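Local atomic coordinates of TetR family transcriptional regulator (Clostridium perfringens, PDB entry 6AZH), a protein that probably binds operator DNA as a homodimer and represses transcription, with a suggested role in controlling fatty acid metabolism. Residues 65-68 with 69-73; 78-81 with 82-86; 123-126 with 127-131; 153-156 with 157-160. One frame throughout, in Å; residues are numbered along the deposited sequence.

Contact 1 (65-68 with 69-73); sequences WHEK and LTDIE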
# COMPACT_ATOMS: atom_id res chain seq x y z
N TRP A 65 -8.21 -9.67 12.83
CA TRP A 65 -6.85 -9.13 12.88
C TRP A 65 -6.45 -8.77 14.31
O TRP A 65 -5.39 -9.18 14.79
CB TRP A 65 -6.73 -7.92 11.95
CG TRP A 65 -6.85 -8.29 10.49
CD1 TRP A 65 -8.01 -8.54 9.79
CD2 TRP A 65 -5.78 -8.50 9.56
NE1 TRP A 65 -7.72 -8.87 8.49
CE2 TRP A 65 -6.35 -8.86 8.32
CE3 TRP A 65 -4.38 -8.42 9.66
CZ2 TRP A 65 -5.59 -9.13 7.19
CZ3 TRP A 65 -3.61 -8.69 8.53
CH2 TRP A 65 -4.22 -9.04 7.31
N HIS A 66 -7.32 -8.03 15.01
CA HIS A 66 -7.07 -7.71 16.41
C HIS A 66 -7.00 -8.97 17.26
O HIS A 66 -6.14 -9.08 18.15
CB HIS A 66 -8.16 -6.80 16.96
CG HIS A 66 -8.09 -5.40 16.45
ND1 HIS A 66 -7.03 -4.57 16.71
CD2 HIS A 66 -8.96 -4.68 15.70
CE1 HIS A 66 -7.24 -3.40 16.14
NE2 HIS A 66 -8.41 -3.44 15.53
N GLU A 67 -7.89 -9.92 17.01
CA GLU A 67 -7.92 -11.15 17.81
C GLU A 67 -6.61 -11.92 17.68
O GLU A 67 -6.01 -12.32 18.69
CB GLU A 67 -9.10 -12.02 17.38
CG GLU A 67 -9.15 -13.38 18.06
CD GLU A 67 -10.27 -14.25 17.51
OE1 GLU A 67 -10.12 -15.49 17.52
OE2 GLU A 67 -11.30 -13.68 17.07
N LYS A 68 -6.16 -12.14 16.45
CA LYS A 68 -4.95 -12.92 16.22
C LYS A 68 -3.71 -12.18 16.69
O LYS A 68 -2.77 -12.82 17.19
CB LYS A 68 -4.83 -13.30 14.75
CG LYS A 68 -5.87 -14.31 14.31
CD LYS A 68 -5.36 -15.18 13.19
CE LYS A 68 -6.44 -16.14 12.68
NZ LYS A 68 -6.59 -17.33 13.56
N LEU A 69 -3.67 -10.85 16.56
CA LEU A 69 -2.53 -10.11 17.08
C LEU A 69 -2.52 -10.15 18.61
O LEU A 69 -1.46 -10.35 19.22
CB LEU A 69 -2.56 -8.67 16.58
CG LEU A 69 -1.41 -7.76 17.04
CD1 LEU A 69 -0.06 -8.34 16.61
CD2 LEU A 69 -1.60 -6.35 16.50
N THR A 70 -3.68 -9.96 19.23
CA THR A 70 -3.76 -10.04 20.69
C THR A 70 -3.33 -11.41 21.19
O THR A 70 -2.66 -11.50 22.23
CB THR A 70 -5.19 -9.71 21.16
OG1 THR A 70 -5.45 -8.32 20.92
CG2 THR A 70 -5.34 -9.99 22.65
N ASP A 71 -3.67 -12.48 20.47
CA ASP A 71 -3.22 -13.81 20.87
C ASP A 71 -1.70 -13.91 20.86
O ASP A 71 -1.10 -14.52 21.75
CB ASP A 71 -3.80 -14.88 19.95
CG ASP A 71 -5.28 -15.13 20.18
OD1 ASP A 71 -5.80 -14.71 21.24
OD2 ASP A 71 -5.91 -15.75 19.30
N ILE A 72 -1.06 -13.34 19.83
CA ILE A 72 0.41 -13.34 19.77
C ILE A 72 0.99 -12.53 20.92
O ILE A 72 1.94 -12.97 21.59
CB ILE A 72 0.88 -12.81 18.40
CG1 ILE A 72 0.63 -13.88 17.33
CG2 ILE A 72 2.36 -12.41 18.47
CD1 ILE A 72 0.95 -13.42 15.94
N GLU A 73 0.43 -11.35 21.17
CA GLU A 73 0.86 -10.52 22.29
C GLU A 73 0.76 -11.27 23.62
O GLU A 73 1.58 -11.06 24.52
CB GLU A 73 0.03 -9.25 22.37
CG GLU A 73 0.32 -8.22 21.29
CD GLU A 73 -0.30 -6.88 21.62
OE1 GLU A 73 0.23 -6.20 22.51
OE2 GLU A 73 -1.33 -6.52 20.98

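Contact 2 (78-81 with 82-86); sequences EPIE and KLKKL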
# COMPACT_ATOMS: atom_id res chain seq x y z
N GLU A 78 9.46 -15.21 23.71
CA GLU A 78 10.30 -14.04 23.58
C GLU A 78 9.77 -13.15 22.47
O GLU A 78 9.21 -13.64 21.49
CB GLU A 78 11.74 -14.43 23.26
CG GLU A 78 12.38 -15.21 24.36
CD GLU A 78 12.49 -14.41 25.64
OE1 GLU A 78 12.98 -13.26 25.58
OE2 GLU A 78 12.08 -14.93 26.70
N PRO A 79 9.94 -11.83 22.60
CA PRO A 79 9.40 -10.92 21.58
C PRO A 79 9.90 -11.22 20.17
O PRO A 79 9.14 -11.08 19.20
CB PRO A 79 9.88 -9.55 22.06
CG PRO A 79 10.09 -9.70 23.52
CD PRO A 79 10.47 -11.12 23.77
N ILE A 80 11.17 -11.62 20.02
CA ILE A 80 11.69 -11.92 18.69
C ILE A 80 10.93 -13.10 18.09
O ILE A 80 10.73 -13.16 16.87
CB ILE A 80 13.22 -12.18 18.74
CG1 ILE A 80 13.77 -12.42 17.34
CG2 ILE A 80 13.53 -13.38 19.63
CD1 ILE A 80 13.54 -11.26 16.38
N GLU A 81 10.50 -14.04 18.93
CA GLU A 81 9.70 -15.15 18.43
C GLU A 81 8.27 -14.70 18.14
O GLU A 81 7.63 -15.21 17.21
CB GLU A 81 9.72 -16.30 19.43
CG GLU A 81 11.12 -16.92 19.59
CD GLU A 81 11.68 -17.40 18.26
OE1 GLU A 81 10.95 -18.14 17.56
OE2 GLU A 81 12.82 -17.01 17.91
N LYS A 82 7.76 -13.73 18.91
CA LYS A 82 6.46 -13.16 18.59
C LYS A 82 6.48 -12.46 17.24
O LYS A 82 5.49 -12.53 16.49
CB LYS A 82 6.02 -12.17 19.67
CG LYS A 82 5.58 -12.82 21.00
CD LYS A 82 5.46 -11.77 22.09
CE LYS A 82 4.67 -12.29 23.29
NZ LYS A 82 4.56 -11.26 24.35
N LEU A 83 7.59 -11.79 16.89
CA LEU A 83 7.66 -11.13 15.58
C LEU A 83 7.65 -12.15 14.45
O LEU A 83 7.00 -11.94 13.43
CB LEU A 83 8.90 -10.23 15.46
CG LEU A 83 8.87 -8.98 16.35
CD1 LEU A 83 10.25 -8.29 16.36
CD2 LEU A 83 7.76 -7.99 15.90
N LYS A 84 8.38 -13.26 14.62
CA LYS A 84 8.32 -14.31 13.61
C LYS A 84 6.90 -14.84 13.44
O LYS A 84 6.44 -15.05 12.31
CB LYS A 84 9.30 -15.43 13.97
CG LYS A 84 10.76 -14.99 13.83
CD LYS A 84 11.66 -15.97 14.59
CE LYS A 84 13.13 -15.59 14.55
NZ LYS A 84 13.89 -16.72 15.18
N LYS A 85 6.17 -15.01 14.55
CA LYS A 85 4.79 -15.48 14.46
C LYS A 85 3.87 -14.41 13.89
O LYS A 85 2.88 -14.74 13.24
CB LYS A 85 4.30 -15.95 15.84
CG LYS A 85 4.91 -17.31 16.27
CD LYS A 85 4.62 -17.71 17.72
CE LYS A 85 5.00 -19.18 17.94
NZ LYS A 85 4.80 -19.61 19.36
N LEU A 86 4.20 -13.14 14.11
CA LEU A 86 3.41 -12.04 13.53
C LEU A 86 3.47 -12.08 12.00
O LEU A 86 2.43 -11.97 11.33
CB LEU A 86 3.94 -10.70 14.06
CG LEU A 86 3.44 -9.46 13.30
CD1 LEU A 86 1.99 -9.25 13.63
CD2 LEU A 86 4.26 -8.23 13.69

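Contact 3 (123-126 with 127-131); sequences TEYI and EGIER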
# COMPACT_ATOMS: atom_id res chain seq x y z
N THR A 123 -4.51 2.05 12.63
CA THR A 123 -3.54 2.51 13.63
C THR A 123 -3.67 1.72 14.92
O THR A 123 -2.66 1.32 15.52
CB THR A 123 -3.73 4.01 13.89
OG1 THR A 123 -3.33 4.73 12.72
CG2 THR A 123 -2.87 4.49 15.07
N GLU A 124 -4.91 1.47 15.36
CA GLU A 124 -5.14 0.58 16.50
C GLU A 124 -4.45 -0.77 16.32
O GLU A 124 -3.82 -1.29 17.25
CB GLU A 124 -6.64 0.37 16.72
CG GLU A 124 -7.35 1.58 17.32
CD GLU A 124 -8.87 1.42 17.32
OE1 GLU A 124 -9.36 0.29 17.10
OE2 GLU A 124 -9.57 2.43 17.55
N TYR A 125 -4.57 -1.36 15.13
CA TYR A 125 -3.86 -2.61 14.87
C TYR A 125 -2.35 -2.41 14.93
O TYR A 125 -1.64 -3.21 15.55
CB TYR A 125 -4.28 -3.18 13.50
CG TYR A 125 -3.53 -4.43 13.13
CD1 TYR A 125 -3.95 -5.68 13.59
CD2 TYR A 125 -2.40 -4.38 12.32
CE1 TYR A 125 -3.27 -6.82 13.26
CE2 TYR A 125 -1.71 -5.53 11.99
CZ TYR A 125 -2.16 -6.75 12.46
OH TYR A 125 -1.48 -7.90 12.14
N ILE A 126 -1.84 -1.36 14.29
CA ILE A 126 -0.39 -1.15 14.24
C ILE A 126 0.19 -0.90 15.64
O ILE A 126 1.34 -1.25 15.91
CB ILE A 126 -0.07 -0.00 13.26
CG1 ILE A 126 -0.39 -0.44 11.83
CG2 ILE A 126 1.41 0.43 13.34
CD1 ILE A 126 -0.31 0.66 10.82
N GLU A 127 -0.61 -0.35 16.55
CA GLU A 127 -0.13 -0.15 17.92
C GLU A 127 0.20 -1.46 18.61
O GLU A 127 1.07 -1.50 19.48
CB GLU A 127 -1.16 0.63 18.74
CG GLU A 127 -1.13 2.12 18.45
CD GLU A 127 -2.38 2.84 18.91
OE1 GLU A 127 -3.28 2.18 19.49
OE2 GLU A 127 -2.47 4.06 18.70
N GLY A 128 -0.49 -2.55 18.25
CA GLY A 128 -0.11 -3.85 18.78
C GLY A 128 1.28 -4.26 18.33
O GLY A 128 2.06 -4.80 19.11
N ILE A 129 1.60 -4.02 17.05
CA ILE A 129 2.95 -4.27 16.55
C ILE A 129 3.96 -3.43 17.31
O ILE A 129 5.03 -3.91 17.69
CB ILE A 129 3.03 -4.00 15.03
CG1 ILE A 129 2.09 -4.94 14.24
CG2 ILE A 129 4.49 -4.12 14.52
CD1 ILE A 129 1.91 -4.54 12.76
N GLU A 130 3.64 -2.15 17.54
CA GLU A 130 4.55 -1.30 18.31
C GLU A 130 4.81 -1.88 19.69
O GLU A 130 5.94 -1.84 20.18
CB GLU A 130 3.99 0.11 18.44
CG GLU A 130 3.85 0.80 17.09
CD GLU A 130 3.23 2.17 17.16
OE1 GLU A 130 3.04 2.69 18.28
OE2 GLU A 130 2.93 2.73 16.09
N ARG A 131 3.78 -2.44 20.32
CA ARG A 131 3.97 -3.00 21.66
C ARG A 131 4.95 -4.16 21.65
O ARG A 131 5.80 -4.26 22.54
CB ARG A 131 2.62 -3.43 22.25
CG ARG A 131 1.70 -2.25 22.57
CD ARG A 131 0.53 -2.68 23.42
NE ARG A 131 -0.43 -3.47 22.67
CZ ARG A 131 -1.43 -2.96 21.95
NH1 ARG A 131 -1.60 -1.64 21.88
NH2 ARG A 131 -2.26 -3.75 21.30
O HOH W 1 -4.17 -2.48 19.64

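Contact 4 (153-156 with 157-160); sequences SLFG and SLIS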
# COMPACT_ATOMS: atom_id res chain seq x y z
N SER A 153 6.31 0.05 8.79
CA SER A 153 7.00 -0.73 7.77
C SER A 153 6.61 -2.20 7.84
O SER A 153 6.51 -2.86 6.80
CB SER A 153 8.53 -0.59 7.94
OG SER A 153 8.95 0.68 7.48
N LEU A 154 6.41 -2.73 9.04
CA LEU A 154 6.01 -4.13 9.17
C LEU A 154 4.60 -4.35 8.67
O LEU A 154 4.32 -5.34 7.99
CB LEU A 154 6.14 -4.61 10.62
CG LEU A 154 7.52 -4.51 11.24
CD1 LEU A 154 7.52 -5.30 12.53
CD2 LEU A 154 8.56 -5.01 10.26
N PHE A 155 3.69 -3.41 8.98
CA PHE A 155 2.36 -3.48 8.37
C PHE A 155 2.44 -3.28 6.86
O PHE A 155 1.78 -3.99 6.10
CB PHE A 155 1.44 -2.43 8.99
CG PHE A 155 0.05 -2.47 8.42
CD1 PHE A 155 -0.85 -3.43 8.85
CD2 PHE A 155 -0.34 -1.57 7.44
CE1 PHE A 155 -2.13 -3.49 8.30
CE2 PHE A 155 -1.60 -1.62 6.89
CZ PHE A 155 -2.50 -2.58 7.33
N GLY A 156 3.28 -2.34 6.42
CA GLY A 156 3.43 -2.04 5.01
C GLY A 156 3.95 -3.19 4.16
O GLY A 156 3.69 -3.21 2.96
N SER A 157 4.64 -4.16 4.77
CA SER A 157 4.98 -5.38 4.04
C SER A 157 3.74 -6.07 3.48
O SER A 157 3.81 -6.73 2.44
CB SER A 157 5.78 -6.34 4.92
OG SER A 157 4.96 -7.00 5.89
N LEU A 158 2.59 -5.94 4.16
CA LEU A 158 1.35 -6.50 3.61
C LEU A 158 0.95 -5.79 2.33
O LEU A 158 0.40 -6.41 1.42
CB LEU A 158 0.23 -6.37 4.62
CG LEU A 158 0.46 -7.18 5.90
CD1 LEU A 158 -0.67 -6.92 6.87
CD2 LEU A 158 0.58 -8.66 5.55
N ILE A 159 1.17 -4.48 2.28
CA ILE A 159 0.70 -3.70 1.15
C ILE A 159 1.53 -4.00 -0.09
O ILE A 159 0.99 -4.29 -1.16
CB ILE A 159 0.71 -2.20 1.48
CG1 ILE A 159 -0.10 -1.95 2.76
CG2 ILE A 159 0.16 -1.42 0.29
CD1 ILE A 159 -0.24 -0.50 3.17
N SER A 160 2.86 -3.94 0.04
CA SER A 160 3.70 -4.22 -1.11
C SER A 160 3.59 -5.67 -1.55
O SER A 160 3.64 -5.96 -2.75
CB SER A 160 5.16 -3.84 -0.80
OG SER A 160 5.63 -4.53 0.33

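Contact 1 (65-68 with 69-73)
The carbonyl oxygen of H66 is gripped twice by one residue, T70. The backbone N of T70 lies 2.8 Å from H66 O, with an N-H...O angle of 163°, and the hydroxyl of the same threonine donates to that oxygen as well, T70 OG1 to H66 O being 3.0 Å. The two donors come from opposite faces of the carbonyl plane, the hydroxyl standing above it, 35° out. The first torsion of T70 makes this possible: with chi1 at -69°, OG1 lies beside the backbone N and is swung back over the preceding turn, while CG2 takes the position anti to that N. A side-chain hydroxyl folded onto the carbonyl four residues earlier is a common way for threonine to be accommodated in an alpha helix. One residue on, D71 N bonds to E67 O at 2.9 Å, and the carboxylate of D71 also leans back toward E67, so that E67 OE1 and D71 OD2 come within 4.6 Å; the two like charges probably disfavour each other mildly at this exposed surface. The amine of K68, 6.0 Å from D71 OD2 by its NZ, may temper that. L69 and I72, whose backbone N atoms bond to W65 O and K68 O, turn their apolar side chains to the buried side. This is the C-terminal part of helix 50-74, laid against two others: W65, K68, L69 and I72 meet helix 79-96, while L69 and I72 reach helix 113-138 too, as does H66.

Contact 2 (78-81 with 82-86)
With chi1 of E81 at -65°, CG lies beside the backbone N, and the bend at chi2 (-57°) turns the carboxylate toward K84, which runs out extended beyond CG; the two chains meet at an oblique angle. K84 NZ donates to E81 OE2 at 2.9 Å, a salt bridge that uses the syn side of the carboxylate and lies 19° out of its plane. The aliphatic part of the lysine rests against the same group, K84 CD being 3.7 Å from E81 OE1. One turn apart, I80 CD1 and L83 CD1 approach to 4.4 Å, a loose apolar contact. All this belongs to the first turns of helix 79-96, in the C-terminal domain, which in TetR-family proteins usually binds the effector and forms the dimer. E78 is the N-cap and P79 the first helical residue, a place where proline's missing N-H costs no helical bond. K82 N bonds to E78 O at 3.0 Å, in the carbonyl plane, and L83 N to P79 O at 2.9 Å. K82 sends its amine to the carbonyl of E73 at the end of helix 50-74, and K85 forms a salt bridge with D77. I80 packs on V190 of the second subunit.

Contact 3 (123-126 with 127-131)
E127 N bonds to T123 O at 2.8 Å, the regular helical bond from i+4 to i, but the pattern then lapses at E124 and Y125 before resuming at I126, where E130 N meets I126 O in the carbonyl plane. E124 O, with G128 N 3.7 Å off, takes a bond from a water at 2.7 Å. The same water accepts from R131 NH2 at 2.8 Å, lying in the guanidinium plane at its edge. One face of that guanidinium rests over the backbone of E127 and G128, and its NE forms a salt bridge with E73 of helix 50-74, so the flat group is held from several directions. G128 N turns instead to Y125 O in a weak bond of 3.0 Å with an angle of 133°. The segment belongs to helix 113-138, in the C-terminal domain of this TetR-family regulator, a bundle of helices in which Y125 and I129 face inward. Y125 CE2 and I129 CD1 are 3.8 Å apart; with CG of Y125 anti to the backbone N (chi1 177°), the ring leans toward the next turn, where I129 CD1 meets it obliquely. The buried phenol is satisfied by Q90, to which Y125 OH is hydrogen-bonded. T123 OG1 bonds to R119 O one turn back, leaving its CG2 to touch the carboxylate of E127 at OE2. E130 OE2, 3.9 Å from I126 CG2, has its strongest partner in R168 of the second subunit, a salt bridge across the dimer.

Contact 4 (153-156 with 157-160)
F155 overlaps L158 and I159 of the next turn with its ring. L158 CD1 sits 4.0 Å from F155 CE1, the two side chains crossing at about a right angle, and I159 CD1 comes in on the same side of the ring plane, nearest F155 CE2, 4.1 Å away. Both methyls approach obliquely. The CG of F155, anti to the backbone N (chi1 -179°), lies beside the carbonyl carbon, which turns the ring toward the following turn where L158 and I159 meet it. The polar counterpart is S157, whose OG donates to L154 O at 2.8 Å. Its chi1 of 75° puts the hydroxyl between the backbone N and the carbonyl carbon, so a buried hydroxyl finds its acceptor within the helix. The backbone is tightened here: L158 N bonds to F155 O, three residues back, at 2.9 Å and from 44° above the carbonyl plane. The usual spacing returns at S160 N, which meets G156 O at 3.1 Å in a nearly straight bond. The contact lies in the buried middle of helix 147-165. F155 packs on F101 and M105 of helix 98-106 and on I122 of helix 113-138, L158 reaches F91 of helix 79-96, and in the dimer interface I159 packs on I159 of the second subunit while S160 meets its H152.

How the contacts relate
All four contacts are local turns of helix, each formed by adjoining segments, so none closes a long loop; they follow in series without nesting or crossing. Contact 1 ends helix 50-74, which leads from the probable DNA-binding domain, and contact 2 opens helix 79-96 after a short connection; they touch where I72 packs against L86. Contact 3, on helix 113-138, packs against both, with L69 against Y125 and I129 against L86. Contact 4, on helix 147-165, packs against contact 3 through F155 with Y125 and L154 with I129, and touches contact 1 through W65 and L158. Contacts 2, 3 and 4 each reach the second subunit, joining the bundles of the two subunits.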